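Local coordinates for cellobiose 2-epimerase (Spirochaeta thermophila DSM 6192, PDB 5ZIG), which probably catalyses the reversible epimerisation of cellobiose to 4-O-beta-D-glucopyranosyl-D-mannose by inverting C2 of the reducing-end sugar, at residues Q13-L18 with E392-I397; T60-W65 with N122-Y127; F102-H107 with V116-G121; V323-A328 with L338-T343. All blocks are in the same frame, centred on the assembly; numbering follows the deposited sequence. Where two conformers were deposited one is given.

The four contacts sample an (alpha/alpha)6 barrel. Interactions 1 and 4 form one cluster, their centres 11 Å apart: they share a probable hydrogen bond from Arg-396 NH1 to Asn-327 OD1 (3.0 Å), and Ile-14 packs on Cys-342. Interactions 2 and 3 form another, also with centres 11 Å apart; both use helix 119-136, and Asn-122 OD1 probably accepts from Phe-102 N at 2.9 Å. The clusters lie far apart, with interactions 1 and 3 on opposite sides of the chain's centre and about 34 Å between their centres. Interaction 2, about 10 Å from the chain's centre, carries the bound 1,2-ethanediol, while interactions 1 and 4 are structural packing.

Interaction 1 (Q13-L18 with E392-I397); sequences QIRSEL and EGMRRI
The sulfur of Met-394 sits over one face of the Arg-15 guanidinium, SD lying 3.7 Å from NH1 and displaced toward the rim of the flat group. This sulfur-over-guanidinium pairing occurs where the first and last helices of the (alpha/alpha)6 barrel, 7-31 and 384-402, run side by side and close the ring. The short helical segments are antiparallel at 148°, with axes 9.0 Å apart. Arg-15 reaches Met-394 with CG anti to the backbone N (chi1 -160°) and a bend at chi2, so that the two side chains cross at about a right angle. Its aliphatic root is used as well: CB rests 3.9 Å from Ile-397 CG2. The charge has its own mate, because NE makes a salt bridge with Asp-398, one residue beyond the segment. With an alanine here, Asp-398 would probably be left without that mate and Met-394 SD without the flat group across it.

Leu-18 packs on Gly-393, Met-394 and Ile-397. Its CD1 lies 3.6 Å from Gly-393 C, where even a beta carbon would collide with it, and its CB meets Met-394 CG. Phe-322 of helix 315-332 and Trp-345 of helix 336-352 pack on both Ile-14 and Leu-18, so the contact continues into those two helices. Glu-392, which takes no part in the contact, is gripped end-on by NH1 and NH2 of Arg-395 and also by Arg-396 NE. Back in the core, the delta methyl of Ile-397 touches two side chains at once, CD1 being 3.7 Å from Ile-14 CG2 and 3.8 Å from Leu-18 CD1.

Interaction 2 (T60-W65 with N122-Y127); sequences TARHLW and NAFAVY. With EDO (1,2-ethanediol), chain E.
Trp-65 and Tyr-127 both hold CG anti to the backbone N (chi1 -178° and -174°), which swings the indole and the phenol into the groove between their helices and lays one over the other. The five-membered ring of Trp-65 and the Tyr-127 ring form an offset stack, with centroids 3.9 Å apart and planes inclined by 13°. The overlap is close: Trp-65 NE1 lies over the phenol face, 3.1 Å from Tyr-127 CZ. The indole N-H does not bond to the hydroxyl despite its nearness, since the angle is poor. Instead Tyr-127 OH hydrogen-bonds O2 of a 1,2-ethanediol, probably from the crystallisation liquor, at 2.7 Å.

One turn away, the extended chain of Arg-62 runs past Phe-124. Its NE sits over the phenyl face, 3.5 Å from Phe-124 CZ, while the ring in turn meets the guanidinium at its edge, because the two planes are steeply inclined. His-196 stacks on Phe-124 and Tyr-384 meets it edge-to-face, so this phenyl belongs to a larger aromatic cluster. The backbones come closest at Ala-61 and Ala-125, their CA atoms 5.4 Å apart, and Ala-61 CB lies 3.8 Å from Phe-124 O.

Segments 60-65 and 122-127 run nearly parallel, as neighbouring inner helices do in an (alpha/alpha)6 barrel, with axes 8.6 Å apart. No hydrogen bond crosses between them. Stacking, apolar packing and the Arg-62 side chain laid against Phe-124 carry the contact; the Tyr-127 hydroxyl binds the diol in this crystal, consistent with a barrel interior suited to sugar hydroxyls.

Interaction 3 (F102-H107 with V116-G121); sequences FFWSVH and VKKLYG
Water 1 is gripped by three backbone groups from both segments: it donates to Val-116 O at 2.7 Å and to Phe-102 O at 3.0 Å, and accepts from Lys-118 N at 2.9 Å. Both of its protons are therefore spent on carbonyls, and the water bridges the two segments, which make no clear direct hydrogen bond. It also lies in the plane of the Trp-104 indole, at the ring's edge.

Trp-104 provides the main side-chain surface. With CG anti to the backbone N (chi1 178°), its indole extends toward 116-121, and Lys-118 runs obliquely across one face, its chain extended beyond CG. The CD of Lys-118 stands 3.6 Å from the centroid of the Trp-104 six-membered ring, a CH-pi contact. The ammonium adds a cation-pi interaction, Lys-118 NZ being 4.5 Å from the same centroid and 22° off the normal.

The contact belongs to the connection between helices 77-94 and 119-136 of the (alpha/alpha)6 barrel, where Lys-118 occupies the N-cap position of the second helix. From within that helix, Asn-122 gives ND2 to Lys-118 O.

Lys-117 takes a different course: its bend at chi2 brings CD to 3.3 Å from Phe-102 O, and further bends at chi3 and chi4 turn NZ to a salt bridge with Asp-96 and a hydrogen bond to Arg-100 O. At the indole's edge, Gly-121 N lies 4.3 Å from Trp-104 CZ3, and a beta carbon on Gly-121 would be a tight fit against that atom.

Interaction 4 (V323-A328 with L338-T343); sequences VGFLNA and LDHACT
Phe-325 gives up more surface to this contact than any other residue, spreading its ring beneath the beta carbon of His-340. His-340 CB stands 3.6 Å from the ring centroid and only 8° off the normal, a CH-pi contact over the centre of the face. The imidazole itself is turned obliquely to the phenyl, their planes 46° apart. Phe-325 is set there with CG anti to its carbonyl carbon, chi1 -75°, which lays the face of the ring against His-340 CB. Its own CB rests against the backbone as well, 3.6 Å from Ala-341 N.

Ala-341 is the second main participant. Its methyl fits between two residues of the other helix, CB lying 3.7 Å from Phe-325 CB and 3.6 Å from Leu-326 CD2. The short side chain is consistent with the close approach of the helices, the segment axes passing 7.9 Å apart.

Leu-326, the third, uses the same methyl twice: CD2 also meets Leu-338 CD2 at 3.7 Å, the two leucines crossing at about a right angle. No hydrogen bond spans the segments, and every touching residue is buried. Met-285 of helix 275-294 packs on Phe-325 too, while Leu-338 also touches Leu-7 of helix 7-31 and Ile-400 of helix 384-402.

Shortened to an alanine here, Phe-325 would probably leave a gap beside Met-285 and the His-340 beta carbon without the ring it rests on. Segments 323-328 and 338-343 are antiparallel at 162°; their helices, 315-332 and 336-352, are joined by a short loop and form a helical hairpin, the building unit of the (alpha/alpha)6 barrel.

Interaction 1 (Q13-L18 with E392-I397)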
# COMPACT_ATOMS: atom_id res chain seq x y z
N GLN A 13 -10.45 -12.79 19.33
CA GLN A 13 -9.18 -13.48 19.22
C GLN A 13 -8.27 -12.80 18.19
O GLN A 13 -7.11 -12.47 18.48
CB GLN A 13 -9.43 -14.95 18.89
CG GLN A 13 -8.19 -15.85 18.79
CD GLN A 13 -7.25 -15.68 19.96
OE1 GLN A 13 -7.67 -15.37 21.08
NE2 GLN A 13 -5.95 -15.87 19.70
N ILE A 14 -8.80 -12.54 16.99
CA ILE A 14 -7.99 -11.97 15.91
C ILE A 14 -7.50 -10.58 16.27
O ILE A 14 -6.34 -10.21 16.01
CB ILE A 14 -8.79 -11.98 14.60
CG1 ILE A 14 -8.93 -13.43 14.15
CG2 ILE A 14 -8.11 -11.05 13.50
CD1 ILE A 14 -9.98 -13.66 13.09
N ARG A 15 -8.37 -9.78 16.88
CA ARG A 15 -7.98 -8.46 17.34
C ARG A 15 -6.71 -8.53 18.19
O ARG A 15 -5.79 -7.72 18.02
CB ARG A 15 -9.14 -7.84 18.11
CG ARG A 15 -9.11 -6.37 18.24
CD ARG A 15 -8.15 -5.90 19.32
NE ARG A 15 -8.23 -4.45 19.42
CZ ARG A 15 -7.28 -3.68 19.92
NH1 ARG A 15 -6.14 -4.21 20.38
NH2 ARG A 15 -7.49 -2.37 19.98
N SER A 16 -6.67 -9.48 19.13
CA SER A 16 -5.52 -9.57 20.02
C SER A 16 -4.26 -10.02 19.27
O SER A 16 -3.17 -9.53 19.57
CB SER A 16 -5.83 -10.52 21.18
OG SER A 16 -5.62 -11.86 20.78
N GLU A 17 -4.39 -10.91 18.28
CA GLU A 17 -3.24 -11.33 17.49
C GLU A 17 -2.75 -10.19 16.60
O GLU A 17 -1.55 -10.02 16.39
CB GLU A 17 -3.59 -12.55 16.65
CG GLU A 17 -4.25 -13.65 17.48
CD GLU A 17 -4.71 -14.87 16.68
OE1 GLU A 17 -4.85 -14.77 15.45
OE2 GLU A 17 -4.93 -15.92 17.30
N LEU A 18 -3.69 -9.40 16.06
CA LEU A 18 -3.31 -8.20 15.32
C LEU A 18 -2.43 -7.30 16.16
O LEU A 18 -1.39 -6.82 15.69
CB LEU A 18 -4.56 -7.46 14.85
CG LEU A 18 -5.44 -8.19 13.82
CD1 LEU A 18 -6.76 -7.48 13.60
CD2 LEU A 18 -4.72 -8.35 12.51
N GLU A 392 -5.49 -1.33 10.53
CA GLU A 392 -6.82 -1.36 9.95
C GLU A 392 -7.68 -2.46 10.58
O GLU A 392 -8.86 -2.24 10.88
CB GLU A 392 -6.72 -1.57 8.43
CG GLU A 392 -6.33 -0.29 7.67
CD GLU A 392 -7.43 0.77 7.68
OE1 GLU A 392 -8.63 0.41 7.55
OE2 GLU A 392 -7.09 1.97 7.81
N GLY A 393 -7.11 -3.66 10.79
CA GLY A 393 -7.86 -4.72 11.45
C GLY A 393 -8.33 -4.33 12.84
O GLY A 393 -9.47 -4.57 13.21
N MET A 394 -7.46 -3.69 13.62
CA MET A 394 -7.80 -3.37 15.00
C MET A 394 -8.94 -2.37 15.06
O MET A 394 -9.90 -2.55 15.81
CB MET A 394 -6.57 -2.83 15.73
CG MET A 394 -5.66 -3.93 16.24
SD MET A 394 -4.34 -3.28 17.27
CE MET A 394 -3.16 -2.80 16.01
N ARG A 395 -8.84 -1.30 14.25
CA ARG A 395 -9.88 -0.28 14.27
C ARG A 395 -11.20 -0.83 13.75
O ARG A 395 -12.26 -0.51 14.30
CB ARG A 395 -9.46 0.93 13.45
CG ARG A 395 -10.06 2.23 13.99
CD ARG A 395 -10.04 3.32 12.92
NE ARG A 395 -10.62 2.87 11.66
CZ ARG A 395 -9.93 2.64 10.55
NH1 ARG A 395 -8.61 2.81 10.54
NH2 ARG A 395 -10.54 2.24 9.43
N ARG A 396 -11.14 -1.63 12.69
CA ARG A 396 -12.37 -2.12 12.08
C ARG A 396 -13.03 -3.18 12.95
O ARG A 396 -14.26 -3.18 13.11
CB ARG A 396 -12.08 -2.69 10.69
CG ARG A 396 -11.80 -1.64 9.63
CD ARG A 396 -11.19 -2.35 8.40
NE ARG A 396 -10.64 -1.43 7.40
CZ ARG A 396 -11.35 -0.91 6.41
NH1 ARG A 396 -12.64 -1.20 6.28
NH2 ARG A 396 -10.77 -0.08 5.56
N ILE A 397 -12.23 -4.11 13.49
CA ILE A 397 -12.82 -5.17 14.32
C ILE A 397 -13.44 -4.57 15.57
O ILE A 397 -14.57 -4.93 15.94
CB ILE A 397 -11.78 -6.26 14.64
CG1 ILE A 397 -11.64 -7.22 13.46
CG2 ILE A 397 -12.20 -7.07 15.85
CD1 ILE A 397 -10.52 -8.25 13.64

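Interaction 2 (T60-W65 with N122-Y127)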
# COMPACT_ATOMS: atom_id res chain seq x y z
N THR A 60 11.83 3.51 2.27
CA THR A 60 12.08 4.52 3.30
C THR A 60 10.80 5.25 3.68
O THR A 60 10.57 5.55 4.86
CB THR A 60 13.13 5.50 2.80
OG1 THR A 60 14.34 4.78 2.53
CG2 THR A 60 13.40 6.62 3.83
N ALA A 61 9.96 5.58 2.69
CA ALA A 61 8.70 6.25 2.99
C ALA A 61 7.71 5.32 3.69
O ALA A 61 6.96 5.75 4.57
CB ALA A 61 8.09 6.80 1.70
N ARG A 62 7.71 4.04 3.33
CA ARG A 62 6.88 3.07 4.04
C ARG A 62 7.25 2.98 5.51
O ARG A 62 6.37 2.96 6.38
CB ARG A 62 6.97 1.70 3.36
CG ARG A 62 6.17 1.66 2.06
CD ARG A 62 6.25 0.32 1.37
NE ARG A 62 5.46 0.29 0.13
CZ ARG A 62 5.35 -0.78 -0.66
NH1 ARG A 62 5.96 -1.92 -0.33
NH2 ARG A 62 4.61 -0.73 -1.75
N HIS A 63 8.56 2.97 5.82
CA HIS A 63 8.97 2.95 7.22
C HIS A 63 8.58 4.25 7.93
O HIS A 63 8.16 4.22 9.09
CB HIS A 63 10.47 2.71 7.34
CG HIS A 63 10.87 1.30 6.99
ND1 HIS A 63 10.16 0.20 7.40
CD2 HIS A 63 11.90 0.83 6.24
CE1 HIS A 63 10.74 -0.90 6.94
NE2 HIS A 63 11.80 -0.54 6.24
N LEU A 64 8.72 5.39 7.24
CA LEU A 64 8.22 6.64 7.81
C LEU A 64 6.73 6.55 8.13
O LEU A 64 6.30 6.94 9.23
CB LEU A 64 8.49 7.81 6.87
CG LEU A 64 7.97 9.13 7.49
CD1 LEU A 64 8.54 9.34 8.90
CD2 LEU A 64 8.20 10.40 6.62
N TRP A 65 5.93 6.07 7.18
CA TRP A 65 4.49 5.96 7.42
C TRP A 65 4.23 4.99 8.57
O TRP A 65 3.48 5.30 9.49
CB TRP A 65 3.75 5.51 6.15
CG TRP A 65 2.22 5.42 6.32
CD1 TRP A 65 1.30 6.40 6.05
CD2 TRP A 65 1.47 4.28 6.79
NE1 TRP A 65 0.04 5.95 6.32
CE2 TRP A 65 0.11 4.65 6.77
CE3 TRP A 65 1.82 2.99 7.20
CZ2 TRP A 65 -0.91 3.78 7.18
CZ3 TRP A 65 0.79 2.12 7.61
CH2 TRP A 65 -0.54 2.53 7.58
N ASN A 122 7.04 9.11 -5.35
CA ASN A 122 6.70 10.43 -4.86
C ASN A 122 5.31 10.44 -4.20
O ASN A 122 5.10 11.19 -3.23
CB ASN A 122 6.79 11.44 -6.01
CG ASN A 122 8.23 11.84 -6.31
OD1 ASN A 122 8.72 12.84 -5.80
ND2 ASN A 122 8.93 11.04 -7.10
N ALA A 123 4.38 9.62 -4.69
CA ALA A 123 3.10 9.42 -3.99
C ALA A 123 3.32 8.92 -2.57
O ALA A 123 2.86 9.54 -1.61
CB ALA A 123 2.21 8.42 -4.74
N PHE A 124 4.03 7.79 -2.42
CA PHE A 124 4.29 7.26 -1.09
C PHE A 124 4.95 8.29 -0.19
O PHE A 124 4.67 8.33 1.01
CB PHE A 124 5.17 6.00 -1.18
CG PHE A 124 4.39 4.73 -1.09
CD1 PHE A 124 3.94 4.26 0.13
CD2 PHE A 124 4.04 4.04 -2.24
CE1 PHE A 124 3.17 3.08 0.22
CE2 PHE A 124 3.27 2.88 -2.17
CZ PHE A 124 2.84 2.39 -0.93
N ALA A 125 5.81 9.16 -0.73
CA ALA A 125 6.40 10.21 0.09
C ALA A 125 5.32 11.14 0.63
O ALA A 125 5.34 11.51 1.80
CB ALA A 125 7.45 11.00 -0.71
N VAL A 126 4.39 11.54 -0.22
CA VAL A 126 3.31 12.40 0.25
C VAL A 126 2.53 11.68 1.35
O VAL A 126 2.37 12.20 2.47
CB VAL A 126 2.41 12.82 -0.92
CG1 VAL A 126 1.04 13.38 -0.42
CG2 VAL A 126 3.13 13.84 -1.81
N TYR A 127 2.10 10.45 1.07
CA TYR A 127 1.41 9.58 2.04
C TYR A 127 2.13 9.55 3.38
O TYR A 127 1.54 9.83 4.43
CB TYR A 127 1.31 8.17 1.44
CG TYR A 127 0.51 7.12 2.20
CD1 TYR A 127 -0.82 7.32 2.54
CD2 TYR A 127 1.09 5.87 2.50
CE1 TYR A 127 -1.58 6.29 3.22
CE2 TYR A 127 0.37 4.88 3.14
CZ TYR A 127 -0.96 5.08 3.50
OH TYR A 127 -1.63 4.07 4.16
C1 EDO E . -5.41 3.99 5.61
O1 EDO E . -4.41 4.92 6.03
C2 EDO E . -5.52 4.04 4.09
O2 EDO E . -4.25 4.45 3.58

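Interaction 3 (F102-H107 with V116-G121)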
# COMPACT_ATOMS: atom_id res chain seq x y z
N PHE A 102 11.42 13.54 -5.04
CA PHE A 102 12.30 12.59 -4.38
C PHE A 102 12.91 11.64 -5.40
O PHE A 102 12.22 11.15 -6.30
CB PHE A 102 11.52 11.81 -3.27
CG PHE A 102 11.02 12.70 -2.17
CD1 PHE A 102 9.84 13.42 -2.33
CD2 PHE A 102 11.75 12.89 -1.02
CE1 PHE A 102 9.40 14.27 -1.35
CE2 PHE A 102 11.32 13.75 -0.05
CZ PHE A 102 10.14 14.44 -0.21
N PHE A 103 14.22 11.40 -5.25
CA PHE A 103 14.90 10.38 -6.04
C PHE A 103 14.35 8.98 -5.76
O PHE A 103 13.86 8.69 -4.67
CB PHE A 103 16.40 10.38 -5.73
CG PHE A 103 17.09 11.67 -5.99
CD1 PHE A 103 17.13 12.21 -7.26
CD2 PHE A 103 17.74 12.33 -4.96
CE1 PHE A 103 17.79 13.40 -7.49
CE2 PHE A 103 18.40 13.53 -5.19
CZ PHE A 103 18.43 14.06 -6.45
N TRP A 104 14.49 8.10 -6.75
CA TRP A 104 14.02 6.72 -6.64
C TRP A 104 14.86 5.90 -5.65
O TRP A 104 14.32 5.09 -4.88
CB TRP A 104 14.04 6.08 -8.04
CG TRP A 104 13.63 4.66 -8.05
CD1 TRP A 104 14.40 3.60 -8.39
CD2 TRP A 104 12.33 4.14 -7.77
NE1 TRP A 104 13.68 2.44 -8.30
CE2 TRP A 104 12.40 2.74 -7.92
CE3 TRP A 104 11.11 4.72 -7.36
CZ2 TRP A 104 11.31 1.90 -7.69
CZ3 TRP A 104 10.02 3.89 -7.14
CH2 TRP A 104 10.14 2.48 -7.30
N SER A 105 16.18 6.09 -5.67
CA SER A 105 17.01 5.33 -4.75
C SER A 105 18.29 6.12 -4.54
O SER A 105 18.69 6.93 -5.37
CB SER A 105 17.34 3.94 -5.29
OG SER A 105 17.93 4.01 -6.58
N VAL A 106 18.93 5.87 -3.40
CA VAL A 106 20.23 6.43 -3.10
C VAL A 106 21.13 5.32 -2.58
O VAL A 106 20.67 4.23 -2.23
CB VAL A 106 20.17 7.62 -2.13
CG1 VAL A 106 19.15 8.69 -2.61
CG2 VAL A 106 19.82 7.16 -0.72
N HIS A 107 22.42 5.64 -2.52
CA HIS A 107 23.41 4.75 -1.93
C HIS A 107 23.26 4.71 -0.42
O HIS A 107 22.63 5.60 0.17
CB HIS A 107 24.81 5.22 -2.30
CG HIS A 107 25.12 5.05 -3.76
ND1 HIS A 107 25.71 3.91 -4.26
CD2 HIS A 107 24.90 5.86 -4.82
CE1 HIS A 107 25.86 4.03 -5.57
NE2 HIS A 107 25.38 5.21 -5.93
N VAL A 116 15.74 9.20 -11.27
CA VAL A 116 14.43 9.32 -11.90
C VAL A 116 13.35 9.57 -10.83
O VAL A 116 13.45 9.08 -9.70
CB VAL A 116 14.14 8.06 -12.74
CG1 VAL A 116 12.65 7.81 -12.89
CG2 VAL A 116 14.83 8.18 -14.11
N LYS A 117 12.34 10.38 -11.20
CA LYS A 117 11.21 10.71 -10.33
C LYS A 117 10.00 9.86 -10.72
O LYS A 117 9.26 10.19 -11.64
CB LYS A 117 10.87 12.19 -10.43
CG LYS A 117 12.06 13.08 -10.37
CD LYS A 117 12.85 12.81 -9.07
CE LYS A 117 12.80 13.99 -8.13
NZ LYS A 117 13.69 15.12 -8.58
N LYS A 118 9.80 8.77 -9.99
CA LYS A 118 8.62 7.94 -10.21
C LYS A 118 7.47 8.46 -9.36
O LYS A 118 7.62 8.66 -8.15
CB LYS A 118 8.92 6.48 -9.86
CG LYS A 118 10.13 5.92 -10.62
CD LYS A 118 10.06 4.39 -10.78
CE LYS A 118 11.35 3.82 -11.39
NZ LYS A 118 11.14 2.43 -11.90
N LEU A 119 6.33 8.71 -10.01
CA LEU A 119 5.17 9.19 -9.28
C LEU A 119 4.76 8.20 -8.20
O LEU A 119 4.36 8.60 -7.10
CB LEU A 119 4.01 9.46 -10.24
CG LEU A 119 4.11 10.86 -10.86
CD1 LEU A 119 5.35 11.03 -11.76
CD2 LEU A 119 2.85 11.18 -11.60
N TYR A 120 4.90 6.91 -8.48
CA TYR A 120 4.64 5.89 -7.47
C TYR A 120 5.37 6.20 -6.19
O TYR A 120 4.77 6.25 -5.11
CB TYR A 120 5.03 4.53 -7.99
CG TYR A 120 4.66 3.41 -7.05
CD1 TYR A 120 5.55 2.98 -6.06
CD2 TYR A 120 3.43 2.79 -7.14
CE1 TYR A 120 5.21 1.96 -5.20
CE2 TYR A 120 3.08 1.75 -6.27
CZ TYR A 120 3.98 1.34 -5.31
OH TYR A 120 3.64 0.32 -4.45
N GLY A 121 6.68 6.43 -6.27
CA GLY A 121 7.44 6.73 -5.07
C GLY A 121 7.18 8.10 -4.49
O GLY A 121 7.15 8.27 -3.27
O HOH W 1 11.68 8.63 -7.76

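Interaction 4 (V323-A328 with L338-T343)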
# COMPACT_ATOMS: atom_id res chain seq x y z
N VAL A 323 -7.76 -6.86 4.94
CA VAL A 323 -8.43 -5.56 5.10
C VAL A 323 -9.61 -5.46 4.16
O VAL A 323 -10.67 -4.94 4.52
CB VAL A 323 -7.44 -4.41 4.90
CG1 VAL A 323 -8.11 -3.09 5.22
CG2 VAL A 323 -6.24 -4.61 5.81
N GLY A 324 -9.47 -6.04 2.97
CA GLY A 324 -10.53 -5.96 1.99
C GLY A 324 -11.77 -6.71 2.41
O GLY A 324 -12.89 -6.27 2.16
N PHE A 325 -11.59 -7.87 3.06
CA PHE A 325 -12.75 -8.66 3.46
C PHE A 325 -13.48 -8.00 4.63
O PHE A 325 -14.71 -8.05 4.70
CB PHE A 325 -12.31 -10.09 3.80
CG PHE A 325 -11.99 -10.92 2.59
CD1 PHE A 325 -12.82 -10.89 1.48
CD2 PHE A 325 -10.87 -11.72 2.55
CE1 PHE A 325 -12.54 -11.64 0.35
CE2 PHE A 325 -10.58 -12.48 1.45
CZ PHE A 325 -11.41 -12.44 0.34
N LEU A 326 -12.73 -7.39 5.56
CA LEU A 326 -13.36 -6.64 6.64
C LEU A 326 -14.15 -5.46 6.10
O LEU A 326 -15.29 -5.20 6.54
CB LEU A 326 -12.30 -6.16 7.62
CG LEU A 326 -11.49 -7.22 8.38
CD1 LEU A 326 -10.46 -6.52 9.24
CD2 LEU A 326 -12.38 -8.18 9.24
N ASN A 327 -13.57 -4.75 5.13
CA ASN A 327 -14.23 -3.61 4.50
C ASN A 327 -15.52 -4.05 3.81
O ASN A 327 -16.51 -3.33 3.83
CB ASN A 327 -13.28 -2.95 3.50
CG ASN A 327 -13.83 -1.66 2.94
OD1 ASN A 327 -13.95 -0.66 3.65
ND2 ASN A 327 -14.16 -1.67 1.67
N ALA A 328 -15.48 -5.20 3.14
CA ALA A 328 -16.65 -5.68 2.41
C ALA A 328 -17.80 -6.05 3.34
O ALA A 328 -18.97 -5.95 2.95
CB ALA A 328 -16.28 -6.88 1.55
N LEU A 338 -16.61 -11.74 6.68
CA LEU A 338 -15.82 -11.92 7.89
C LEU A 338 -15.23 -13.33 7.97
O LEU A 338 -14.09 -13.51 8.43
CB LEU A 338 -16.67 -11.63 9.13
CG LEU A 338 -17.15 -10.19 9.32
CD1 LEU A 338 -17.97 -10.03 10.60
CD2 LEU A 338 -15.96 -9.22 9.30
N ASP A 339 -15.99 -14.35 7.54
CA ASP A 339 -15.45 -15.70 7.45
C ASP A 339 -14.17 -15.71 6.61
O ASP A 339 -13.16 -16.32 6.99
CB ASP A 339 -16.48 -16.66 6.82
CG ASP A 339 -17.73 -16.87 7.69
OD1 ASP A 339 -17.63 -16.77 8.92
OD2 ASP A 339 -18.81 -17.13 7.12
N HIS A 340 -14.22 -15.01 5.49
CA HIS A 340 -13.09 -14.93 4.58
C HIS A 340 -11.89 -14.26 5.25
O HIS A 340 -10.79 -14.82 5.30
CB HIS A 340 -13.54 -14.22 3.30
CG HIS A 340 -14.52 -15.01 2.48
ND1 HIS A 340 -14.45 -16.39 2.35
CD2 HIS A 340 -15.59 -14.63 1.74
CE1 HIS A 340 -15.42 -16.81 1.56
NE2 HIS A 340 -16.12 -15.76 1.17
N ALA A 341 -12.10 -13.06 5.81
CA ALA A 341 -11.05 -12.38 6.56
C ALA A 341 -10.42 -13.30 7.60
O ALA A 341 -9.20 -13.46 7.65
CB ALA A 341 -11.60 -11.13 7.24
N CYS A 342 -11.25 -13.87 8.48
CA CYS A 342 -10.74 -14.82 9.47
C CYS A 342 -9.91 -15.92 8.80
O CYS A 342 -8.83 -16.26 9.28
CB CYS A 342 -11.89 -15.43 10.28
SG CYS A 342 -12.94 -14.25 11.23
N THR A 343 -10.40 -16.47 7.68
CA THR A 343 -9.67 -17.50 6.96
C THR A 343 -8.31 -17.00 6.49
O THR A 343 -7.29 -17.69 6.63
CB THR A 343 -10.49 -18.00 5.77
OG1 THR A 343 -11.60 -18.77 6.24
CG2 THR A 343 -9.65 -18.86 4.82